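Long-range contacts in CsuC (Acinetobacter baumannii, PDB 6FJY), which forms a pre-assembly complex with the tip adhesion subunit CsuE, probably serving as the periplasmic chaperone of the archaic chaperone-usher Csu pili: residues 1-5 and 92-96; 40-45 and 196-202; 148-152 and 163-167; 173-179 and 221-227. All coordinates share one frame; numbering follows the deposited sequence.

Interaction 1 of 4, residues 1-5 and 92-96; sequences ATFLI and VDELP
The strands of F3 to I5 and V92 to L95 run almost antiparallel, at 164°, with their axes 9.9 Å apart at the closest, too far for backbone pairing. They face each other across the inside of the Ig-like beta sandwich that forms the PapD-type N-terminal domain, and side chains fill the gap. The spacing is uneven: the CA atoms of A1 and P96 are 5.3 Å apart, those of I5 and V92 9.3 Å, so the layers splay from the N-terminus inward.

In the middle, E94 slides past F3 in the opposite direction and lays its CG over one face of the ring, a CH-pi contact 3.9 Å from the centroid of F3 and displaced toward the rim. The E94 chain leaves with CG anti to the backbone N and then bends at chi2 (-98°), which turns the carboxylate toward A1 and tilts it 40° from the plane of the F3 ring. V92 CG2 approaches the same ring obliquely.

L23, V33 and Y116 also pack on F3, so the ring belongs to the apolar core between the layers. L4 instead packs on a basic side chain of the other protein chain. At the narrow, exposed end, A1 CB rests against P96 CB at 3.9 Å, a patch of plain apolar packing. Deep inside, I5 stretches out fully, and its CD1 meets CG1 of V92 tip to tip at 3.5 Å.

Interaction 2 of 4, residues 40-45 and 196-202; sequences WNQDGL and YVLSNST
Q42 NE2 is gripped twice, giving one bond to the backbone O of Y196 at 2.8 Å and another to OD1 of D47. The oxygen of the same amide takes the backbone N of L198, with L198 N and Q42 OE1 2.9 Å apart and nearly straight (166°). The side chain, extended beyond CG, thus reaches across and satisfies a donor and an acceptor two residues apart on the other backbone. Y196 O lies close to the amide plane of Q42, although NE2 stands well above the carbonyl plane of Y196. The three bonds together should fix the rotation of the amide.

Next to it, W40 drives the edge of its six-membered ring into the face of Y196. The stack is T-shaped: planes at 77°, centroids 4.8 Å apart, and W40 CH2 only 3.4 Å from Y196 CG. L198 covers a face of the same indole, its CD1 3.7 Å from the centroid of the W40 five-membered ring and almost on the normal. The polar ends look elsewhere: W40 NE1 to D47, and Y196 OH to R174 and to the backbone of the other protein chain.

Farther out, a type II turn from Q42 to L45 leads into a CA-H...O contact, L45 CA to T202 O at 3.4 Å. A water donates to Q42 O, 2.7 Å from the water oxygen, and accepts from T202 N. The N-terminal domain meets the second domain here, as in the interdomain joint of two-domain, PapD-like pilus chaperones.

Interaction 3 of 4, residues 148-152 and 163-167; sequences VLQWS and LYLKN
V148 starts the pairing just short of the strand, its N giving a bond of 3.0 Å to the side-chain OD1 of N167. From there 149-152 and 163-167 form an antiparallel beta hairpin within the larger sheet of the second, Ig-like domain. N167 OD1 also accepts from G169 N, while its ND2 donates to K171 O and V197 O; the buried amide is held from several sides and ties the hairpin to the neighbouring loop and strand.

L149 sits opposite N167 in a non-hydrogen-bonded pair. Its CD2 crosses over the amide and comes 3.5 Å from N167 CG, an apolar lid on that polar group. Q150 follows in a hydrogen-bonded pair with K166: Q150 N to K166 O is 2.9 Å, K166 N to Q150 O 2.7 Å. Their side chains go to the other face of the sheet, where M239 touches both.

W151 returns to the face of L149. Its CG stands between the backbone N and the carbonyl carbon (chi1 71°), which carries most of the ring off from the partner strand. CB stays 3.5 Å from CD1 of L165, and of the indole CE3 is met by L163 CD1, at 3.8 Å, the two side chains crossing at about a right angle. I236 packs on L149, W151 and L165 alike.

S152 closes the run against Y164. Y164 N donates to S152 O at 2.8 Å, and S152 OG lies 3.6 Å from Y164 CB.

Interaction 4 of 4, residues 173-179 and 221-227; sequences ARLSALK and IYGVDSS
R174 lays the edge of its guanidinium along S226, with S226 CB near the plane of the group and NH2 donating to S226 O at 2.9 Å. That donor stands well above the carbonyl plane of S226. The arginine chain leaves the backbone fully extended and only bends at chi3 (28°), which swings the guanidinium round to S226. Its NH1 goes to the hydroxyl of Y196, and Y9 makes a cation-pi contact with it.

The backbone joins in: S226 N reaches R174 O at 2.9 Å. D225 OD1 is placed so close to R174 N that the details of that bond are doubtful.

In the Ig-like second domain, strand 173-175, paired with 195-197, runs at 115° to 221-225, part of an edge strand of the domain's five-stranded sheet within this chain. L175 and D225 make a single bridge, and beyond it the two segments stay together through one sound bond, S176 N to V224 O at 3.1 Å, and then weaker contacts. S176 OG, held between the backbone N and the carbonyl carbon (chi1 57°), packs 3.3 Å from V224 CB. The hydroxyl's own bond to V224 O is weak.

After that A177 O receives the CA-H of G223 at 3.1 Å and only a weak bond from V224 N. L178 CB touches I221 CG2 at 4.2 Å. K179 O takes another weak bond, from Y222 N, and the CB of Y222 comes close beside it.

Overall arrangement
Interaction 1 lies in the N-terminal domain, toward its far end, with its centre about 29 Å from that of interaction 2 and about 36 Å from that of interaction 3. Interaction 2 shares the N-terminal sheet with it, through neighbouring strands 31-41 and 85-95, and crosses to the second domain. There it touches interactions 3 and 4, whose centres are about 11 Å apart: S201 O meets N167 N, V197 N meets A173 O, and W151 packs on I221. Along the chain interaction 1 closes before 3 and 4 open, while 2 spans 3 and alternates with 4. The interdomain joint thus rests directly on the second domain's strands, while interaction 1 stands apart in the N-terminal domain.

Interaction 1 of 4, residues 1-5 and 92-96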
loop_
_atom_site.group_PDB
_atom_site.type_symbol
_atom_site.label_atom_id
_atom_site.label_comp_id
_atom_site.label_asym_id
_atom_site.label_seq_id
_atom_site.Cartn_x
_atom_site.Cartn_y
_atom_site.Cartn_z
ATOM N N ALA A 1 0.911 16.147 14.004
ATOM C CA ALA A 1 0.304 15.916 12.694
ATOM C C ALA A 1 0.166 14.424 12.393
ATOM O O ALA A 1 1.151 13.681 12.424
ATOM C CB ALA A 1 1.124 16.597 11.606
ATOM N N THR A 2 -1.051 14.002 12.048
ATOM C CA THR A 2 -1.333 12.603 11.751
ATOM C C THR A 2 -1.187 12.398 10.250
ATOM O O THR A 2 -2.012 12.875 9.464
ATOM C CB THR A 2 -2.737 12.215 12.208
ATOM O OG1 THR A 2 -3.710 12.883 11.395
ATOM C CG2 THR A 2 -2.959 12.590 13.669
ATOM N N PHE A 3 -0.151 11.660 9.863
ATOM C CA PHE A 3 0.176 11.400 8.474
ATOM C C PHE A 3 -0.243 9.990 8.076
ATOM O O PHE A 3 -0.013 9.025 8.808
ATOM C CB PHE A 3 1.672 11.576 8.249
ATOM C CG PHE A 3 2.026 11.934 6.860
ATOM C CD1 PHE A 3 1.485 13.059 6.273
ATOM C CD2 PHE A 3 2.926 11.163 6.143
ATOM C CE1 PHE A 3 1.815 13.405 4.980
ATOM C CE2 PHE A 3 3.264 11.501 4.849
ATOM C CZ PHE A 3 2.705 12.626 4.265
ATOM N N LEU A 4 -0.831 9.888 6.895
ATOM C CA LEU A 4 -1.249 8.636 6.287
ATOM C C LEU A 4 -0.600 8.525 4.913
ATOM O O LEU A 4 -0.788 9.403 4.064
ATOM C CB LEU A 4 -2.776 8.590 6.198
ATOM C CG LEU A 4 -3.517 7.484 5.467
ATOM C CD1 LEU A 4 -4.806 7.215 6.194
ATOM C CD2 LEU A 4 -3.810 7.922 4.059
ATOM N N ILE A 5 0.193 7.478 4.709
ATOM C CA ILE A 5 0.899 7.258 3.452
ATOM C C ILE A 5 0.692 5.805 3.027
ATOM O O ILE A 5 0.990 4.880 3.789
ATOM C CB ILE A 5 2.399 7.606 3.557
ATOM C CG1 ILE A 5 3.135 7.153 2.302
ATOM C CG2 ILE A 5 3.021 7.007 4.804
ATOM C CD1 ILE A 5 4.557 7.610 2.266
ATOM N N VAL A 92 10.346 9.143 2.546
ATOM C CA VAL A 92 9.587 10.370 2.750
ATOM C C VAL A 92 9.725 10.826 4.201
ATOM O O VAL A 92 9.508 10.048 5.144
ATOM C CB VAL A 92 8.115 10.244 2.303
ATOM C CG1 VAL A 92 7.817 8.873 1.695
ATOM C CG2 VAL A 92 7.152 10.669 3.389
ATOM N N ASP A 93 10.151 12.074 4.362
ATOM C CA ASP A 93 10.421 12.695 5.651
ATOM C C ASP A 93 9.271 13.639 5.998
ATOM O O ASP A 93 8.993 14.581 5.246
ATOM C CB ASP A 93 11.744 13.451 5.578
ATOM C CG ASP A 93 12.941 12.526 5.568
ATOM O OD1 ASP A 93 13.102 11.777 6.547
ATOM O OD2 ASP A 93 13.711 12.533 4.579
ATOM N N GLU A 94 8.611 13.391 7.134
ATOM C CA GLU A 94 7.392 14.095 7.536
ATOM C C GLU A 94 7.692 15.009 8.718
ATOM O O GLU A 94 8.062 14.532 9.797
ATOM C CB GLU A 94 6.282 13.100 7.899
ATOM C CG GLU A 94 4.898 13.715 8.200
ATOM C CD GLU A 94 4.629 13.890 9.697
ATOM O OE1 GLU A 94 5.526 13.589 10.511
ATOM O OE2 GLU A 94 3.518 14.327 10.063
ATOM N N LEU A 95 7.499 16.310 8.521
ATOM C CA LEU A 95 7.816 17.321 9.533
ATOM C C LEU A 95 6.558 18.096 9.909
ATOM O O LEU A 95 6.165 19.032 9.189
ATOM C CB LEU A 95 8.906 18.278 9.031
ATOM C CG LEU A 95 9.566 18.063 7.651
ATOM C CD1 LEU A 95 10.373 19.287 7.259
ATOM C CD2 LEU A 95 10.451 16.792 7.557
ATOM N N PRO A 96 5.876 17.737 11.015
ATOM C CA PRO A 96 4.785 18.531 11.594
ATOM C C PRO A 96 5.169 19.990 11.817
ATOM O O PRO A 96 4.828 20.841 10.991
ATOM C CB PRO A 96 4.521 17.836 12.931
ATOM C CG PRO A 96 4.877 16.428 12.687
ATOM C CD PRO A 96 6.038 16.448 11.714
#

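Interaction 2 of 4, residues 40-45 and 196-202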
loop_
_atom_site.group_PDB
_atom_site.type_symbol
_atom_site.label_atom_id
_atom_site.label_comp_id
_atom_site.label_asym_id
_atom_site.label_seq_id
_atom_site.Cartn_x
_atom_site.Cartn_y
_atom_site.Cartn_z
ATOM N N TRP A 40 18.449 0.441 -4.487
ATOM C CA TRP A 40 18.671 -0.472 -3.377
ATOM C C TRP A 40 19.348 -1.728 -3.907
ATOM O O TRP A 40 18.800 -2.407 -4.780
ATOM C CB TRP A 40 17.334 -0.792 -2.714
ATOM C CG TRP A 40 17.355 -1.764 -1.588
ATOM C CD1 TRP A 40 18.423 -2.172 -0.863
ATOM C CD2 TRP A 40 16.215 -2.463 -1.062
ATOM N NE1 TRP A 40 18.025 -3.088 0.090
ATOM C CE2 TRP A 40 16.672 -3.278 -0.012
ATOM C CE3 TRP A 40 14.854 -2.465 -1.378
ATOM C CZ2 TRP A 40 15.825 -4.100 0.722
ATOM C CZ3 TRP A 40 14.008 -3.290 -0.655
ATOM C CH2 TRP A 40 14.503 -4.097 0.391
ATOM N N ASN A 41 20.525 -2.040 -3.375
ATOM C CA ASN A 41 21.253 -3.236 -3.769
ATOM C C ASN A 41 21.811 -3.880 -2.518
ATOM O O ASN A 41 21.833 -3.272 -1.446
ATOM C CB ASN A 41 22.382 -2.941 -4.768
ATOM C CG ASN A 41 23.477 -2.049 -4.187
ATOM O OD1 ASN A 41 24.380 -2.524 -3.496
ATOM N ND2 ASN A 41 23.409 -0.756 -4.486
ATOM N N GLN A 42 22.189 -5.147 -2.639
ATOM C CA GLN A 42 22.844 -5.809 -1.519
ATOM C C GLN A 42 24.241 -6.272 -1.918
ATOM O O GLN A 42 24.623 -7.427 -1.713
ATOM C CB GLN A 42 21.982 -6.968 -1.013
ATOM C CG GLN A 42 20.696 -6.515 -0.305
ATOM C CD GLN A 42 19.776 -7.671 0.087
ATOM O OE1 GLN A 42 19.781 -8.729 -0.536
ATOM N NE2 GLN A 42 18.988 -7.466 1.122
ATOM N N ASP A 43 25.038 -5.335 -2.414
ATOM C CA ASP A 43 26.421 -5.589 -2.775
ATOM C C ASP A 43 27.284 -5.414 -1.532
ATOM O O ASP A 43 27.038 -4.531 -0.707
ATOM C CB ASP A 43 26.872 -4.641 -3.887
ATOM C CG ASP A 43 26.190 -4.931 -5.215
ATOM O OD1 ASP A 43 25.804 -6.099 -5.447
ATOM O OD2 ASP A 43 26.019 -3.988 -6.016
ATOM N N GLY A 44 28.301 -6.256 -1.405
ATOM C CA GLY A 44 29.074 -6.304 -0.182
ATOM C C GLY A 44 28.364 -7.009 0.947
ATOM O O GLY A 44 28.715 -6.809 2.115
ATOM N N LEU A 45 27.374 -7.842 0.614
ATOM C CA LEU A 45 26.602 -8.636 1.572
ATOM C C LEU A 45 25.841 -7.767 2.572
ATOM O O LEU A 45 25.540 -8.199 3.686
ATOM C CB LEU A 45 27.502 -9.643 2.294
ATOM C CG LEU A 45 27.796 -10.956 1.562
ATOM C CD1 LEU A 45 27.790 -10.806 0.045
ATOM C CD2 LEU A 45 29.125 -11.490 2.019
ATOM N N TYR A 196 15.238 -8.997 4.126
ATOM C CA TYR A 196 15.138 -8.936 2.676
ATOM C C TYR A 196 16.340 -9.644 2.072
ATOM O O TYR A 196 17.478 -9.399 2.484
ATOM C CB TYR A 196 15.095 -7.497 2.173
ATOM C CG TYR A 196 13.729 -6.857 2.165
ATOM C CD1 TYR A 196 12.839 -7.061 1.100
ATOM C CD2 TYR A 196 13.326 -6.049 3.221
ATOM C CE1 TYR A 196 11.570 -6.478 1.110
ATOM C CE2 TYR A 196 12.071 -5.467 3.241
ATOM C CZ TYR A 196 11.197 -5.675 2.183
ATOM O OH TYR A 196 9.965 -5.079 2.216
ATOM N N VAL A 197 16.080 -10.564 1.145
ATOM C CA VAL A 197 17.112 -11.113 0.272
ATOM C C VAL A 197 16.715 -10.738 -1.150
ATOM O O VAL A 197 15.828 -11.353 -1.749
ATOM C CB VAL A 197 17.278 -12.623 0.438
ATOM C CG1 VAL A 197 18.508 -13.098 -0.304
ATOM C CG2 VAL A 197 17.385 -12.971 1.908
ATOM N N LEU A 198 17.375 -9.728 -1.697
ATOM C CA LEU A 198 17.035 -9.232 -3.015
ATOM C C LEU A 198 17.404 -10.258 -4.085
ATOM O O LEU A 198 18.242 -11.142 -3.885
ATOM C CB LEU A 198 17.745 -7.902 -3.276
ATOM C CG LEU A 198 17.293 -6.696 -2.443
ATOM C CD1 LEU A 198 18.130 -5.490 -2.780
ATOM C CD2 LEU A 198 15.799 -6.373 -2.664
ATOM N N SER A 199 16.759 -10.110 -5.242
ATOM C CA SER A 199 17.004 -10.984 -6.385
ATOM C C SER A 199 18.470 -10.961 -6.802
ATOM O O SER A 199 19.104 -9.901 -6.866
ATOM C CB SER A 199 16.140 -10.539 -7.560
ATOM O OG SER A 199 16.579 -9.269 -7.991
ATOM N N ASN A 200 19.002 -12.140 -7.114
ATOM C CA ASN A 200 20.377 -12.277 -7.593
ATOM C C ASN A 200 21.358 -11.581 -6.651
ATOM O O ASN A 200 22.236 -10.822 -7.066
ATOM C CB ASN A 200 20.512 -11.748 -9.022
ATOM C CG ASN A 200 19.456 -12.314 -9.959
ATOM O OD1 ASN A 200 19.547 -13.459 -10.399
ATOM N ND2 ASN A 200 18.463 -11.499 -10.288
ATOM N N SER A 201 21.181 -11.828 -5.357
ATOM C CA SER A 201 21.966 -11.160 -4.330
ATOM C C SER A 201 22.243 -12.124 -3.188
ATOM O O SER A 201 21.596 -13.164 -3.055
ATOM C CB SER A 201 21.243 -9.913 -3.791
ATOM O OG SER A 201 20.871 -9.034 -4.843
ATOM N N THR A 202 23.209 -11.751 -2.356
ATOM C CA THR A 202 23.538 -12.474 -1.139
ATOM C C THR A 202 23.693 -11.461 -0.015
ATOM O O THR A 202 24.275 -10.388 -0.220
ATOM C CB THR A 202 24.839 -13.302 -1.279
ATOM O OG1 THR A 202 24.703 -14.272 -2.329
ATOM C CG2 THR A 202 25.194 -14.015 0.034
HETATM O O HOH W 1 24.941 -9.469 -3.422
#

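Interaction 3 of 4, residues 148-152 and 163-167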
loop_
_atom_site.group_PDB
_atom_site.type_symbol
_atom_site.label_atom_id
_atom_site.label_comp_id
_atom_site.label_asym_id
_atom_site.label_seq_id
_atom_site.Cartn_x
_atom_site.Cartn_y
_atom_site.Cartn_z
ATOM N N VAL A 148 14.831 -18.003 -4.934
ATOM C CA VAL A 148 15.484 -19.306 -4.813
ATOM C C VAL A 148 16.614 -19.136 -3.811
ATOM O O VAL A 148 17.656 -18.552 -4.140
ATOM C CB VAL A 148 16.029 -19.831 -6.153
ATOM C CG1 VAL A 148 16.692 -21.173 -5.950
ATOM C CG2 VAL A 148 14.918 -19.950 -7.191
ATOM N N LEU A 149 16.424 -19.646 -2.600
ATOM C CA LEU A 149 17.265 -19.249 -1.480
ATOM C C LEU A 149 18.167 -20.389 -1.026
ATOM O O LEU A 149 17.732 -21.538 -0.900
ATOM C CB LEU A 149 16.422 -18.746 -0.299
ATOM C CG LEU A 149 15.498 -17.565 -0.592
ATOM C CD1 LEU A 149 14.803 -17.065 0.670
ATOM C CD2 LEU A 149 16.271 -16.435 -1.242
ATOM N N GLN A 150 19.422 -20.038 -0.760
ATOM C CA GLN A 150 20.406 -20.938 -0.188
ATOM C C GLN A 150 21.067 -20.242 0.988
ATOM O O GLN A 150 21.125 -19.013 1.051
ATOM C CB GLN A 150 21.458 -21.336 -1.229
ATOM C CG GLN A 150 21.050 -22.497 -2.092
ATOM C CD GLN A 150 21.953 -22.672 -3.282
ATOM O OE1 GLN A 150 23.098 -22.222 -3.279
ATOM N NE2 GLN A 150 21.430 -23.300 -4.328
ATOM N N TRP A 151 21.526 -21.042 1.940
ATOM C CA TRP A 151 22.183 -20.538 3.131
ATOM C C TRP A 151 23.524 -21.237 3.320
ATOM O O TRP A 151 23.819 -22.257 2.693
ATOM C CB TRP A 151 21.311 -20.707 4.384
ATOM C CG TRP A 151 21.156 -22.122 4.851
ATOM C CD1 TRP A 151 20.247 -23.029 4.415
ATOM C CD2 TRP A 151 21.916 -22.774 5.873
ATOM N NE1 TRP A 151 20.389 -24.207 5.096
ATOM C CE2 TRP A 151 21.413 -24.081 5.994
ATOM C CE3 TRP A 151 22.975 -22.381 6.693
ATOM C CZ2 TRP A 151 21.939 -25.005 6.896
ATOM C CZ3 TRP A 151 23.495 -23.296 7.589
ATOM C CH2 TRP A 151 22.976 -24.592 7.684
ATOM N N SER A 152 24.339 -20.642 4.183
ATOM C CA SER A 152 25.641 -21.125 4.616
ATOM C C SER A 152 26.055 -20.270 5.801
ATOM O O SER A 152 25.690 -19.093 5.884
ATOM C CB SER A 152 26.695 -21.057 3.502
ATOM O OG SER A 152 27.147 -19.732 3.296
ATOM N N LEU A 163 25.119 -15.626 9.382
ATOM C CA LEU A 163 24.329 -16.431 8.465
ATOM C C LEU A 163 24.290 -15.742 7.109
ATOM O O LEU A 163 23.957 -14.558 7.021
ATOM C CB LEU A 163 22.905 -16.635 8.984
ATOM C CG LEU A 163 21.950 -17.349 8.013
ATOM C CD1 LEU A 163 22.431 -18.735 7.682
ATOM C CD2 LEU A 163 20.524 -17.381 8.543
ATOM N N TYR A 164 24.605 -16.490 6.059
ATOM C CA TYR A 164 24.593 -15.985 4.693
ATOM C C TYR A 164 23.377 -16.557 3.975
ATOM O O TYR A 164 23.144 -17.769 4.017
ATOM C CB TYR A 164 25.874 -16.379 3.947
ATOM C CG TYR A 164 27.155 -15.706 4.416
ATOM C CD1 TYR A 164 27.723 -16.018 5.648
ATOM C CD2 TYR A 164 27.815 -14.794 3.609
ATOM C CE1 TYR A 164 28.901 -15.415 6.070
ATOM C CE2 TYR A 164 28.988 -14.193 4.019
ATOM C CZ TYR A 164 29.530 -14.503 5.246
ATOM O OH TYR A 164 30.702 -13.895 5.641
ATOM N N LEU A 165 22.611 -15.690 3.316
ATOM C CA LEU A 165 21.468 -16.093 2.509
ATOM C C LEU A 165 21.681 -15.619 1.080
ATOM O O LEU A 165 21.996 -14.448 0.851
ATOM C CB LEU A 165 20.167 -15.518 3.069
ATOM C CG LEU A 165 19.303 -16.420 3.953
ATOM C CD1 LEU A 165 20.141 -17.407 4.706
ATOM C CD2 LEU A 165 18.478 -15.574 4.921
ATOM N N LYS A 166 21.516 -16.525 0.124
ATOM C CA LYS A 166 21.688 -16.192 -1.280
ATOM C C LYS A 166 20.372 -16.401 -2.012
ATOM O O LYS A 166 19.650 -17.365 -1.753
ATOM C CB LYS A 166 22.791 -17.036 -1.936
ATOM C CG LYS A 166 22.965 -16.736 -3.416
ATOM C CD LYS A 166 24.028 -17.601 -4.077
ATOM C CE LYS A 166 25.426 -17.280 -3.607
ATOM N NZ LYS A 166 26.385 -18.287 -4.159
ATOM N N ASN A 167 20.042 -15.462 -2.887
ATOM C CA ASN A 167 18.872 -15.556 -3.742
ATOM C C ASN A 167 19.350 -15.688 -5.184
ATOM O O ASN A 167 19.989 -14.773 -5.714
ATOM C CB ASN A 167 17.986 -14.324 -3.571
ATOM C CG ASN A 167 16.613 -14.518 -4.138
ATOM O OD1 ASN A 167 16.380 -15.427 -4.933
ATOM N ND2 ASN A 167 15.683 -13.653 -3.742
#

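Interaction 4 of 4, residues 173-179 and 221-227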
loop_
_atom_site.group_PDB
_atom_site.type_symbol
_atom_site.label_atom_id
_atom_site.label_comp_id
_atom_site.label_asym_id
_atom_site.label_seq_id
_atom_site.Cartn_x
_atom_site.Cartn_y
_atom_site.Cartn_z
ATOM N N ALA A 173 12.868 -12.043 -1.775
ATOM C CA ALA A 173 12.223 -12.745 -0.681
ATOM C C ALA A 173 12.171 -11.808 0.519
ATOM O O ALA A 173 13.167 -11.150 0.835
ATOM C CB ALA A 173 12.974 -14.028 -0.316
ATOM N N ARG A 174 10.998 -11.703 1.144
ATOM C CA ARG A 174 10.836 -10.990 2.412
ATOM C C ARG A 174 10.584 -12.062 3.471
ATOM O O ARG A 174 9.479 -12.603 3.578
ATOM C CB ARG A 174 9.717 -9.944 2.351
ATOM C CG ARG A 174 9.627 -9.076 3.613
ATOM C CD ARG A 174 8.624 -7.899 3.535
ATOM N NE ARG A 174 7.517 -8.158 2.628
ATOM C CZ ARG A 174 7.271 -7.468 1.519
ATOM N NH1 ARG A 174 8.048 -6.458 1.164
ATOM N NH2 ARG A 174 6.248 -7.802 0.749
ATOM N N LEU A 175 11.628 -12.388 4.226
ATOM C CA LEU A 175 11.594 -13.467 5.195
ATOM C C LEU A 175 11.284 -12.920 6.580
ATOM O O LEU A 175 11.793 -11.863 6.968
ATOM C CB LEU A 175 12.925 -14.207 5.221
ATOM C CG LEU A 175 13.401 -14.824 3.910
ATOM C CD1 LEU A 175 14.744 -15.478 4.138
ATOM C CD2 LEU A 175 12.388 -15.825 3.360
ATOM N N SER A 176 10.447 -13.648 7.320
ATOM C CA SER A 176 10.000 -13.224 8.644
ATOM C C SER A 176 10.542 -14.152 9.725
ATOM O O SER A 176 11.334 -13.719 10.564
ATOM C CB SER A 176 8.471 -13.129 8.696
ATOM O OG SER A 176 7.858 -14.358 8.344
ATOM N N ALA A 177 10.129 -15.417 9.748
ATOM C CA ALA A 177 10.540 -16.351 10.787
ATOM C C ALA A 177 11.328 -17.483 10.147
ATOM O O ALA A 177 10.915 -18.032 9.124
ATOM C CB ALA A 177 9.336 -16.903 11.555
ATOM N N LEU A 178 12.454 -17.843 10.762
ATOM C CA LEU A 178 13.369 -18.839 10.231
ATOM C C LEU A 178 13.373 -20.083 11.130
ATOM O O LEU A 178 12.319 -20.462 11.672
ATOM C CB LEU A 178 14.746 -18.194 10.066
ATOM C CG LEU A 178 14.986 -17.163 8.952
ATOM C CD1 LEU A 178 14.435 -15.791 9.318
ATOM C CD2 LEU A 178 16.469 -17.049 8.662
ATOM N N LYS A 179 14.538 -20.718 11.271
ATOM C CA LYS A 179 14.747 -21.910 12.093
ATOM C C LYS A 179 13.840 -23.063 11.672
ATOM O O LYS A 179 13.155 -22.988 10.645
ATOM C CB LYS A 179 14.548 -21.588 13.582
ATOM C CG LYS A 179 15.472 -22.388 14.517
ATOM C CD LYS A 179 15.178 -22.134 15.987
ATOM C CE LYS A 179 13.885 -22.801 16.436
ATOM N NZ LYS A 179 14.087 -24.224 16.822
ATOM N N ILE A 221 16.852 -24.725 6.059
ATOM C CA ILE A 221 16.126 -23.789 6.906
ATOM C C ILE A 221 14.688 -23.684 6.422
ATOM O O ILE A 221 14.388 -23.839 5.231
ATOM C CB ILE A 221 16.814 -22.408 6.916
ATOM C CG1 ILE A 221 18.305 -22.541 7.196
ATOM C CG2 ILE A 221 16.189 -21.499 7.960
ATOM C CD1 ILE A 221 19.002 -21.196 7.280
ATOM N N TYR A 222 13.789 -23.418 7.363
ATOM C CA TYR A 222 12.386 -23.156 7.085
ATOM C C TYR A 222 12.083 -21.680 7.322
ATOM O O TYR A 222 12.516 -21.103 8.321
ATOM C CB TYR A 222 11.493 -24.028 7.967
ATOM C CG TYR A 222 11.334 -25.442 7.468
ATOM C CD1 TYR A 222 11.252 -25.712 6.106
ATOM C CD2 TYR A 222 11.260 -26.510 8.358
ATOM C CE1 TYR A 222 11.097 -27.009 5.644
ATOM C CE2 TYR A 222 11.106 -27.811 7.905
ATOM C CZ TYR A 222 11.026 -28.055 6.547
ATOM O OH TYR A 222 10.874 -29.346 6.094
ATOM N N GLY A 223 11.328 -21.075 6.405
ATOM C CA GLY A 223 11.039 -19.657 6.480
ATOM C C GLY A 223 9.680 -19.321 5.901
ATOM O O GLY A 223 9.026 -20.152 5.267
ATOM N N VAL A 224 9.265 -18.075 6.124
ATOM C CA VAL A 224 7.996 -17.548 5.633
ATOM C C VAL A 224 8.308 -16.324 4.787
ATOM O O VAL A 224 9.027 -15.425 5.235
ATOM C CB VAL A 224 7.043 -17.179 6.788
ATOM C CG1 VAL A 224 5.801 -16.466 6.263
ATOM C CG2 VAL A 224 6.652 -18.408 7.587
ATOM N N ASP A 225 7.799 -16.305 3.556
ATOM C CA ASP A 225 8.040 -15.211 2.630
ATOM C C ASP A 225 6.744 -14.450 2.424
ATOM O O ASP A 225 5.699 -15.052 2.159
ATOM C CB ASP A 225 8.585 -15.702 1.287
ATOM C CG ASP A 225 8.823 -14.555 0.290
ATOM O OD1 ASP A 225 9.395 -13.509 0.679
ATOM O OD2 ASP A 225 8.444 -14.704 -0.889
ATOM N N SER A 226 6.812 -13.131 2.572
ATOM C CA SER A 226 5.666 -12.252 2.383
ATOM C C SER A 226 5.761 -11.438 1.098
ATOM O O SER A 226 5.048 -10.442 0.947
ATOM C CB SER A 226 5.529 -11.351 3.605
ATOM O OG SER A 226 5.645 -12.147 4.770
ATOM N N SER A 227 6.637 -11.853 0.178
ATOM C CA SER A 227 6.855 -11.119 -1.066
ATOM C C SER A 227 5.624 -11.114 -1.965
ATOM O O SER A 227 5.321 -10.098 -2.603
ATOM C CB SER A 227 8.054 -11.711 -1.807
ATOM O OG SER A 227 7.783 -13.028 -2.266
#